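Local atomic coordinates of ferulic acid esterase, AmCE1/Fae1A (Anaeromyces mucronatus, PDB entry 5CXX), a protein that probably hydrolyses ferulic acid esters, and binds ferulic acid in the active-site pocket of an alpha/beta-hydrolase fold. Residues 15-20 against 78-83; 32-37 against 130-135; 180-185 against 223-228. All coordinates share one frame; numbering follows the deposited sequence. Where two conformers were deposited one is given.

Interaction 1: 15-20 against 78-83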
loop_
_atom_site.group_PDB
_atom_site.type_symbol
_atom_site.label_atom_id
_atom_site.label_comp_id
_atom_site.label_asym_id
_atom_site.label_seq_id
_atom_site.Cartn_x
_atom_site.Cartn_y
_atom_site.Cartn_z
ATOM N N ARG A 15 6.826 10.255 -12.592
ATOM C CA ARG A 15 6.966 8.796 -12.509
ATOM C C ARG A 15 8.155 8.245 -13.288
ATOM O O ARG A 15 8.361 7.036 -13.356
ATOM C CB ARG A 15 5.686 8.093 -12.978
ATOM C CG ARG A 15 5.254 8.527 -14.407
ATOM C CD ARG A 15 3.934 7.751 -14.782
ATOM N NE ARG A 15 4.204 6.309 -15.012
ATOM C CZ ARG A 15 3.331 5.500 -15.611
ATOM N NH1 ARG A 15 2.127 5.989 -15.957
ATOM N NH2 ARG A 15 3.634 4.214 -15.842
ATOM N N THR A 16 8.929 9.157 -13.887
ATOM C CA THR A 16 10.112 8.832 -14.714
ATOM C C THR A 16 11.376 9.284 -13.963
ATOM O O THR A 16 11.405 10.414 -13.385
ATOM C CB THR A 16 9.990 9.575 -16.093
ATOM O OG1 THR A 16 8.800 9.076 -16.730
ATOM C CG2 THR A 16 11.181 9.279 -17.010
ATOM N N LYS A 17 12.434 8.469 -14.019
ATOM C CA LYS A 17 13.729 8.934 -13.532
ATOM C C LYS A 17 14.270 10.027 -14.440
ATOM O O LYS A 17 14.326 9.860 -15.651
ATOM C CB LYS A 17 14.751 7.780 -13.446
ATOM C CG LYS A 17 14.272 6.809 -12.326
ATOM C CD LYS A 17 15.334 5.663 -12.249
ATOM C CE LYS A 17 14.987 4.658 -11.160
ATOM N NZ LYS A 17 16.010 3.502 -11.203
ATOM N N GLN A 18 14.591 11.173 -13.846
ATOM C CA GLN A 18 15.165 12.282 -14.597
ATOM C C GLN A 18 16.694 12.250 -14.658
ATOM O O GLN A 18 17.366 11.882 -13.681
ATOM C CB GLN A 18 14.702 13.597 -13.914
ATOM C CG GLN A 18 13.166 13.664 -13.787
ATOM C CD GLN A 18 12.522 13.766 -15.148
ATOM O OE1 GLN A 18 12.964 14.556 -15.999
ATOM N NE2 GLN A 18 11.564 12.907 -15.415
ATOM N N GLU A 19 17.246 12.602 -15.803
ATOM C CA GLU A 19 18.706 12.548 -15.976
ATOM C C GLU A 19 19.357 13.507 -14.986
ATOM O O GLU A 19 18.843 14.647 -14.806
ATOM C CB GLU A 19 19.073 12.914 -17.403
ATOM C CG GLU A 19 20.525 12.530 -17.793
ATOM C CD GLU A 19 20.724 11.043 -17.898
ATOM O OE1 GLU A 19 19.688 10.320 -17.968
ATOM O OE2 GLU A 19 21.853 10.559 -17.880
ATOM N N GLY A 20 20.460 13.102 -14.358
ATOM C CA GLY A 20 21.163 14.014 -13.439
ATOM C C GLY A 20 20.601 13.987 -11.997
ATOM O O GLY A 20 21.153 14.652 -11.147
ATOM N N THR A 78 7.636 3.715 -8.649
ATOM C CA THR A 78 7.791 3.507 -7.205
ATOM C C THR A 78 9.026 4.227 -6.696
ATOM O O THR A 78 9.005 4.900 -5.640
ATOM C CB THR A 78 7.875 1.987 -6.912
ATOM O OG1 THR A 78 6.624 1.405 -7.335
ATOM C CG2 THR A 78 8.112 1.650 -5.409
ATOM N N LEU A 79 10.140 4.017 -7.401
ATOM C CA LEU A 79 11.390 4.700 -7.018
ATOM C C LEU A 79 11.414 6.159 -7.426
ATOM O O LEU A 79 12.102 6.954 -6.767
ATOM C CB LEU A 79 12.609 4.003 -7.678
ATOM C CG LEU A 79 12.851 2.568 -7.239
ATOM C CD1 LEU A 79 13.984 1.948 -8.107
ATOM C CD2 LEU A 79 13.193 2.502 -5.729
ATOM N N ALA A 80 10.740 6.537 -8.509
ATOM C CA ALA A 80 10.927 7.923 -9.001
ATOM C C ALA A 80 10.044 8.932 -8.280
ATOM O O ALA A 80 10.478 10.060 -8.036
ATOM C CB ALA A 80 10.657 8.013 -10.509
ATOM N N ILE A 81 8.811 8.558 -7.977
ATOM C CA ILE A 81 7.857 9.549 -7.458
ATOM C C ILE A 81 8.282 10.213 -6.136
ATOM O O ILE A 81 8.256 11.464 -6.046
ATOM C CB ILE A 81 6.447 8.886 -7.318
ATOM C CG1 ILE A 81 5.774 8.853 -8.714
ATOM C CG2 ILE A 81 5.563 9.663 -6.287
ATOM C CD1 ILE A 81 4.440 8.015 -8.746
ATOM N N PRO A 82 8.719 9.422 -5.130
ATOM C CA PRO A 82 9.040 10.145 -3.868
ATOM C C PRO A 82 10.261 11.042 -4.014
ATOM O O PRO A 82 10.250 12.155 -3.458
ATOM C CB PRO A 82 9.306 9.012 -2.855
ATOM C CG PRO A 82 8.520 7.809 -3.431
ATOM C CD PRO A 82 8.682 7.937 -4.963
ATOM N N THR A 83 11.271 10.631 -4.785
ATOM C CA THR A 83 12.439 11.508 -5.038
ATOM C C THR A 83 12.073 12.748 -5.833
ATOM O O THR A 83 12.491 13.853 -5.528
ATOM C CB THR A 83 13.544 10.683 -5.765
ATOM O OG1 THR A 83 14.068 9.780 -4.804
ATOM C CG2 THR A 83 14.679 11.598 -6.312
#

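Interaction 2: 32-37 against 130-135. With SO4 (sulfate ion), chain E.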
loop_
_atom_site.group_PDB
_atom_site.type_symbol
_atom_site.label_atom_id
_atom_site.label_comp_id
_atom_site.label_asym_id
_atom_site.label_seq_id
_atom_site.Cartn_x
_atom_site.Cartn_y
_atom_site.Cartn_z
ATOM N N TYR A 32 13.659 -13.998 9.150
ATOM C CA TYR A 32 12.810 -15.124 9.560
ATOM C C TYR A 32 11.479 -14.624 10.127
ATOM O O TYR A 32 11.503 -13.752 10.975
ATOM C CB TYR A 32 13.533 -16.016 10.623
ATOM C CG TYR A 32 12.737 -17.260 10.958
ATOM C CD1 TYR A 32 12.799 -18.402 10.152
ATOM C CD2 TYR A 32 11.832 -17.271 12.025
ATOM C CE1 TYR A 32 11.994 -19.491 10.409
ATOM C CE2 TYR A 32 11.045 -18.317 12.300
ATOM C CZ TYR A 32 11.114 -19.493 11.469
ATOM O OH TYR A 32 10.334 -20.582 11.753
ATOM N N SER A 33 10.388 -15.256 9.711
ATOM C CA SER A 33 9.036 -14.890 10.218
ATOM C C SER A 33 8.467 -16.004 11.102
ATOM O O SER A 33 8.215 -17.121 10.647
ATOM C CB SER A 33 8.092 -14.689 9.028
ATOM O OG SER A 33 6.732 -14.663 9.548
ATOM N N LYS A 34 8.226 -15.651 12.371
ATOM C CA LYS A 34 7.486 -16.565 13.233
ATOM C C LYS A 34 6.002 -16.745 12.810
ATOM O O LYS A 34 5.350 -17.650 13.339
ATOM C CB LYS A 34 7.546 -16.122 14.705
ATOM C CG LYS A 34 6.911 -14.771 14.927
ATOM C CD LYS A 34 7.160 -14.325 16.408
ATOM C CE LYS A 34 6.526 -12.939 16.619
ATOM N NZ LYS A 34 6.964 -12.428 17.969
ATOM N N VAL A 35 5.497 -15.855 11.953
ATOM C CA VAL A 35 4.106 -15.938 11.519
ATOM C C VAL A 35 3.957 -17.027 10.447
ATOM O O VAL A 35 3.088 -17.910 10.564
ATOM C CB VAL A 35 3.641 -14.566 11.024
ATOM C CG1 VAL A 35 2.336 -14.702 10.259
ATOM C CG2 VAL A 35 3.478 -13.595 12.197
ATOM N N THR A 36 4.818 -16.982 9.451
ATOM C CA THR A 36 4.811 -18.064 8.409
ATOM C C THR A 36 5.665 -19.268 8.794
ATOM O O THR A 36 5.582 -20.340 8.186
ATOM C CB THR A 36 5.331 -17.547 7.054
ATOM O OG1 THR A 36 6.688 -17.096 7.220
ATOM C CG2 THR A 36 4.463 -16.333 6.570
ATOM N N GLU A 37 6.471 -19.110 9.825
ATOM C CA GLU A 37 7.501 -20.097 10.246
ATOM C C GLU A 37 8.456 -20.419 9.104
ATOM O O GLU A 37 8.942 -21.541 8.993
ATOM C CB GLU A 37 6.870 -21.367 10.836
ATOM C CG GLU A 37 5.957 -20.988 12.026
ATOM C CD GLU A 37 5.408 -22.178 12.790
ATOM O OE1 GLU A 37 5.961 -23.292 12.727
ATOM O OE2 GLU A 37 4.346 -22.023 13.448
ATOM N N ILE A 130 2.697 -6.610 11.535
ATOM C CA ILE A 130 2.729 -6.035 12.901
ATOM C C ILE A 130 3.666 -6.803 13.817
ATOM O O ILE A 130 4.392 -6.193 14.623
ATOM C CB ILE A 130 1.271 -5.984 13.453
ATOM C CG1 ILE A 130 0.509 -4.948 12.617
ATOM C CG2 ILE A 130 1.264 -5.682 14.942
ATOM C CD1 ILE A 130 -1.040 -4.978 12.903
ATOM N N GLU A 131 3.693 -8.145 13.659
ATOM C CA GLU A 131 4.483 -8.983 14.564
ATOM C C GLU A 131 5.930 -9.187 14.103
ATOM O O GLU A 131 6.776 -9.520 14.935
ATOM C CB GLU A 131 3.856 -10.389 14.722
ATOM C CG GLU A 131 2.442 -10.296 15.310
ATOM C CD GLU A 131 1.808 -11.671 15.402
ATOM O OE1 GLU A 131 2.521 -12.692 15.433
ATOM O OE2 GLU A 131 0.586 -11.744 15.418
ATOM N N VAL A 132 6.183 -9.056 12.797
ATOM C CA VAL A 132 7.520 -9.434 12.273
ATOM C C VAL A 132 8.189 -8.276 11.546
ATOM O O VAL A 132 9.330 -7.927 11.911
ATOM C CB VAL A 132 7.467 -10.632 11.321
ATOM C CG1 VAL A 132 8.908 -11.061 10.955
ATOM C CG2 VAL A 132 6.819 -11.780 12.039
ATOM N N ILE A 133 7.534 -7.707 10.540
ATOM C CA ILE A 133 8.231 -6.722 9.715
ATOM C C ILE A 133 8.462 -5.388 10.436
ATOM O O ILE A 133 9.591 -4.840 10.417
ATOM C CB ILE A 133 7.476 -6.476 8.434
ATOM C CG1 ILE A 133 7.621 -7.729 7.505
ATOM C CG2 ILE A 133 8.078 -5.285 7.620
ATOM C CD1 ILE A 133 6.733 -7.603 6.242
ATOM N N MET A 134 7.461 -4.883 11.107
ATOM C CA MET A 134 7.640 -3.618 11.809
ATOM C C MET A 134 8.709 -3.704 12.889
ATOM O O MET A 134 9.591 -2.831 12.976
ATOM C CB MET A 134 6.306 -3.118 12.393
ATOM C CG MET A 134 5.492 -2.517 11.334
ATOM S SD MET A 134 3.870 -2.101 11.989
ATOM C CE MET A 134 4.237 -0.488 12.625
ATOM N N PRO A 135 8.709 -4.785 13.725
ATOM C CA PRO A 135 9.833 -4.886 14.681
ATOM C C PRO A 135 11.193 -5.047 13.975
ATOM O O PRO A 135 12.202 -4.514 14.441
ATOM C CB PRO A 135 9.489 -6.143 15.506
ATOM C CG PRO A 135 7.956 -6.229 15.411
ATOM C CD PRO A 135 7.611 -5.738 14.048
HETATM S S SO4 E . 16.481 -12.421 11.478
HETATM O O1 SO4 E . 15.462 -11.572 12.167
HETATM O O2 SO4 E . 15.857 -13.314 10.546
HETATM O O3 SO4 E . 17.121 -13.201 12.532
HETATM O O4 SO4 E . 17.526 -11.666 10.741
HETATM O O HOH W 1 6.630 -9.599 17.610
#

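Interaction 3: 180-185 against 223-228. With FER (3-(4-hydroxy-3-methoxyphenyl)-2-propenoic acid), chain D.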
loop_
_atom_site.group_PDB
_atom_site.type_symbol
_atom_site.label_atom_id
_atom_site.label_comp_id
_atom_site.label_asym_id
_atom_site.label_seq_id
_atom_site.Cartn_x
_atom_site.Cartn_y
_atom_site.Cartn_z
ATOM N N ALA A 180 -6.732 0.827 -6.616
ATOM C CA ALA A 180 -7.584 -0.212 -7.230
ATOM C C ALA A 180 -7.763 -1.416 -6.314
ATOM O O ALA A 180 -7.507 -2.556 -6.738
ATOM C CB ALA A 180 -7.042 -0.654 -8.611
ATOM N N PRO A 181 -8.268 -1.214 -5.097
ATOM C CA PRO A 181 -8.424 -2.347 -4.169
ATOM C C PRO A 181 -9.413 -3.439 -4.635
ATOM O O PRO A 181 -10.447 -3.201 -5.253
ATOM C CB PRO A 181 -8.949 -1.663 -2.874
ATOM C CG PRO A 181 -9.700 -0.406 -3.362
ATOM C CD PRO A 181 -8.704 0.068 -4.477
ATOM N N ALA A 182 -9.010 -4.675 -4.332
ATOM C CA ALA A 182 -9.746 -5.875 -4.703
ATOM C C ALA A 182 -11.047 -6.043 -3.899
ATOM O O ALA A 182 -11.139 -5.534 -2.760
ATOM C CB ALA A 182 -8.781 -7.105 -4.476
ATOM N N PRO A 183 -11.980 -6.836 -4.425
ATOM C CA PRO A 183 -13.197 -7.167 -3.660
ATOM C C PRO A 183 -12.896 -7.954 -2.409
ATOM O O PRO A 183 -11.854 -8.628 -2.299
ATOM C CB PRO A 183 -14.018 -8.039 -4.610
ATOM C CG PRO A 183 -12.977 -8.599 -5.638
ATOM C CD PRO A 183 -11.952 -7.495 -5.759
ATOM N N GLY A 184 -13.845 -7.896 -1.469
ATOM C CA GLY A 184 -13.883 -8.800 -0.332
ATOM C C GLY A 184 -13.450 -8.236 1.008
ATOM O O GLY A 184 -13.425 -9.004 2.016
ATOM N N ILE A 185 -13.132 -6.942 1.077
ATOM C CA ILE A 185 -12.941 -6.388 2.436
ATOM C C ILE A 185 -14.267 -6.614 3.183
ATOM O O ILE A 185 -14.294 -7.033 4.345
ATOM C CB ILE A 185 -12.630 -4.894 2.439
ATOM C CG1 ILE A 185 -11.264 -4.701 1.765
ATOM C CG2 ILE A 185 -12.601 -4.341 3.905
ATOM C CD1 ILE A 185 -10.976 -3.208 1.568
ATOM N N SER A 223 -10.783 -3.837 -15.440
ATOM C CA SER A 223 -11.403 -5.109 -15.815
ATOM C C SER A 223 -11.194 -6.201 -14.719
ATOM O O SER A 223 -11.822 -7.301 -14.810
ATOM C CB SER A 223 -10.800 -5.601 -17.148
ATOM O OG SER A 223 -9.418 -5.776 -16.966
ATOM N N VAL A 224 -10.400 -5.914 -13.690
ATOM C CA VAL A 224 -10.063 -6.931 -12.687
ATOM C C VAL A 224 -10.841 -6.667 -11.388
ATOM O O VAL A 224 -11.413 -7.633 -10.841
ATOM C CB VAL A 224 -8.578 -6.952 -12.394
ATOM C CG1 VAL A 224 -8.170 -7.923 -11.220
ATOM C CG2 VAL A 224 -7.830 -7.344 -13.687
ATOM N N VAL A 225 -10.868 -5.405 -10.927
ATOM C CA VAL A 225 -11.594 -5.147 -9.679
ATOM C C VAL A 225 -12.870 -4.311 -9.897
ATOM O O VAL A 225 -13.590 -4.094 -8.951
ATOM C CB VAL A 225 -10.696 -4.458 -8.591
ATOM C CG1 VAL A 225 -9.434 -5.352 -8.276
ATOM C CG2 VAL A 225 -10.244 -3.014 -8.985
ATOM N N GLY A 226 -13.111 -3.837 -11.122
ATOM C CA GLY A 226 -14.405 -3.252 -11.483
ATOM C C GLY A 226 -14.826 -2.109 -10.586
ATOM O O GLY A 226 -14.066 -1.145 -10.402
ATOM N N GLN A 227 -16.006 -2.298 -9.983
ATOM C CA GLN A 227 -16.617 -1.249 -9.165
ATOM C C GLN A 227 -16.335 -1.464 -7.701
ATOM O O GLN A 227 -16.948 -0.750 -6.850
ATOM C CB GLN A 227 -18.115 -1.239 -9.416
ATOM C CG GLN A 227 -18.402 -0.849 -10.869
ATOM C CD GLN A 227 -18.006 0.576 -11.161
ATOM O OE1 GLN A 227 -18.538 1.496 -10.549
ATOM N NE2 GLN A 227 -17.079 0.774 -12.092
ATOM N N PHE A 228 -15.445 -2.381 -7.347
ATOM C CA PHE A 228 -15.217 -2.575 -5.903
ATOM C C PHE A 228 -14.558 -1.392 -5.225
ATOM O O PHE A 228 -15.005 -1.025 -4.132
ATOM C CB PHE A 228 -14.460 -3.902 -5.648
ATOM C CG PHE A 228 -15.418 -5.087 -5.796
ATOM C CD1 PHE A 228 -16.289 -5.392 -4.744
ATOM C CD2 PHE A 228 -15.558 -5.768 -7.012
ATOM C CE1 PHE A 228 -17.240 -6.416 -4.864
ATOM C CE2 PHE A 228 -16.544 -6.806 -7.157
ATOM C CZ PHE A 228 -17.359 -7.149 -6.069
HETATM C C4 FER D . -11.049 -11.157 -6.919
HETATM C C5 FER D . -10.594 -10.550 -8.125
HETATM C C6 FER D . -9.361 -9.966 -8.162
HETATM C C3 FER D . -10.242 -11.061 -5.770
HETATM C C2 FER D . -8.992 -10.503 -5.794
HETATM C C1 FER D . -8.554 -9.936 -6.976
HETATM C C10 FER D . -10.066 -11.340 -3.494
HETATM C C7 FER D . -7.184 -9.349 -7.003
HETATM C C8 FER D . -6.494 -9.069 -8.122
HETATM C C9 FER D . -5.097 -8.467 -7.982
HETATM O O1 FER D . -4.553 -8.246 -6.854
HETATM O O2 FER D . -4.456 -8.216 -9.036
HETATM O O4 FER D . -12.258 -11.765 -6.764
HETATM O O3 FER D . -10.804 -11.645 -4.673
#

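Interaction 1: 15-20 against 78-83
The loop that joins helix 12-15 to the edge strand 26-33 of this alpha/beta-hydrolase crosses over helix 77-87 at residues 15-17, where Ala80 presses its methyl group into the backbone of Arg15, Thr16 and Lys17. The contact is plain packing of an irregular segment on a helix, burying 220 Å² without a hydrogen bond across it. Ala80 points directly at the loop: its CB is 3.7 Å from Arg15 C, 3.8 Å from Thr16 C and 4.0 Å from Lys17 N, so a single methyl bears on three successive residues. One residue on, the CG1 branch of Ile81 meets the main chain of Arg15, 4.0 Å from Arg15 CA. CG1 is set opposite the Ile81 carbonyl carbon (chi1 -80°), which brings this branch to the loop. Lys17 reaches Leu79 with its chain extended beyond CG, and its NZ ends 4.0 Å from Leu79 CD1; this is a loose brush of an ammonium group past a methyl. The loop also has a tie of its own: Gln18 NE2 gives a hydrogen bond of 3.2 Å to Thr16 O, approaching from well above the carbonyl plane. The same oxygen takes a second bond from Asn84 ND2, one turn further along the helix. The guanidinium of Arg15 has its partners outside the two segments: NH2 forms a salt bridge with Asp75 and NH1 a hydrogen bond with Asn256. Helix 255-266 flanks the contact, receiving Arg15 on Trp255 and Ser259 and Ile81 on Phe262, and thus packs with both the loop and helix 77-87.

Interaction 2: 32-37 against 130-135
Val132 carries the largest share of this contact, pushing both its methyls from helix 125-140 into the turn of the beta hairpin formed by strands 26-33 and 38-45. Its CG1, on the side away from the backbone N (chi1 -173°), sits 3.7 Å from Tyr32 O, on the strand that leads into the turn. CG2 faces the turn itself, lying 3.8 Å from Val35 CG2 and as far from Ser33 OG. That hydroxyl oxygen shapes the turn: it accepts from Val35 N in an ST turn and, in a nearly straight bond of 172°, from Thr36 N in an ST motif. Glu128, a turn earlier on the helix, holds the same Ser33 OG through OE1 and adds a polar tie beside the apolar one. Glu131 stretches out on the exposed flank, its side chain crossing that of Val35 at about a right angle, with OE1 3.5 Å from Val35 CG2. Lys34 runs past Val132 in the opposite direction; CG starts from the crowded position between N and carbonyl carbon (chi1 62°), and the straight chain beyond it brings CE to 3.8 Å from Glu131 O. The opposite charges of Lys34 and Glu131 stay apart, NZ to OE1 being 5.1 Å, though some mutual attraction is likely. Tyr32 N donates to a sulfate that probably came from the crystallisation liquor. Besides the direct contact of Lys34 CE, one water links Lys34 to the helix, accepting from Lys34 NZ at 2.9 Å and donating to Glu131 O at 2.7 Å.

Interaction 3: 180-185 against 223-228
Ala182 and Pro183 run past a type II' beta turn, Val225 to Phe228, closed by Phe228 N to Val225 O; Gly226 supplies its positive phi. These loops follow strands 175-179 and 213-219 of the alpha/beta-hydrolase sheet and come within 5.4 Å at the CA atoms of Ala182 and Val225, without a hydrogen bond across. Val225 wedges both methyls into the first loop, CG1 3.6 Å from Ala182 CA and CG2 3.6 Å from Ala180 O. Its CB meets Pro181 O, a buried carbonyl without a polar partner in the model. Pro183 lies over one face of the Phe228 ring in a CH-pi contact: CB stands 3.4 Å from the centroid, only 7° off the ring normal. An alanine in place of Phe228 would remove the ring and would probably leave Pro183 CB without its aromatic support, freeing this wall of the pocket to shift. That wall matters because Pro183 also faces the bound ferulic acid, as do Ala182 and Val224. Asp222 OD1 accepts from the backbone N of both Val224 and Val225, and Val225 touches Ser156 and His253; with Asp222 these fit a Ser-His-Asp triad. Against the ligand, Ala182 CB lies 3.7 Å from ring carbon C2, Val224 CG1 3.7 Å from C8 of the propenoic chain, and Pro183 CG 3.4 Å from the phenolic O4.

From the N terminus, the loop at 15-20 enters first and is closed against helix 77-87 by interaction 1. Before that closure, the chain has made the hairpin turn at 32-37, which pairs with helix 125-140, much later in the sequence, in interaction 2. The two contacts therefore cross along the sequence, although their centres lie 31 Å apart. Interaction 3 follows in series, joining the loops after strands 175-179 and 213-219, with its centre 28 Å from each of the others. The first ties the N-terminal loop to a helix, the second ties the hairpin at one edge of the main sheet to another helix, and the third joins two loops that supply part of the wall of the ferulic acid pocket.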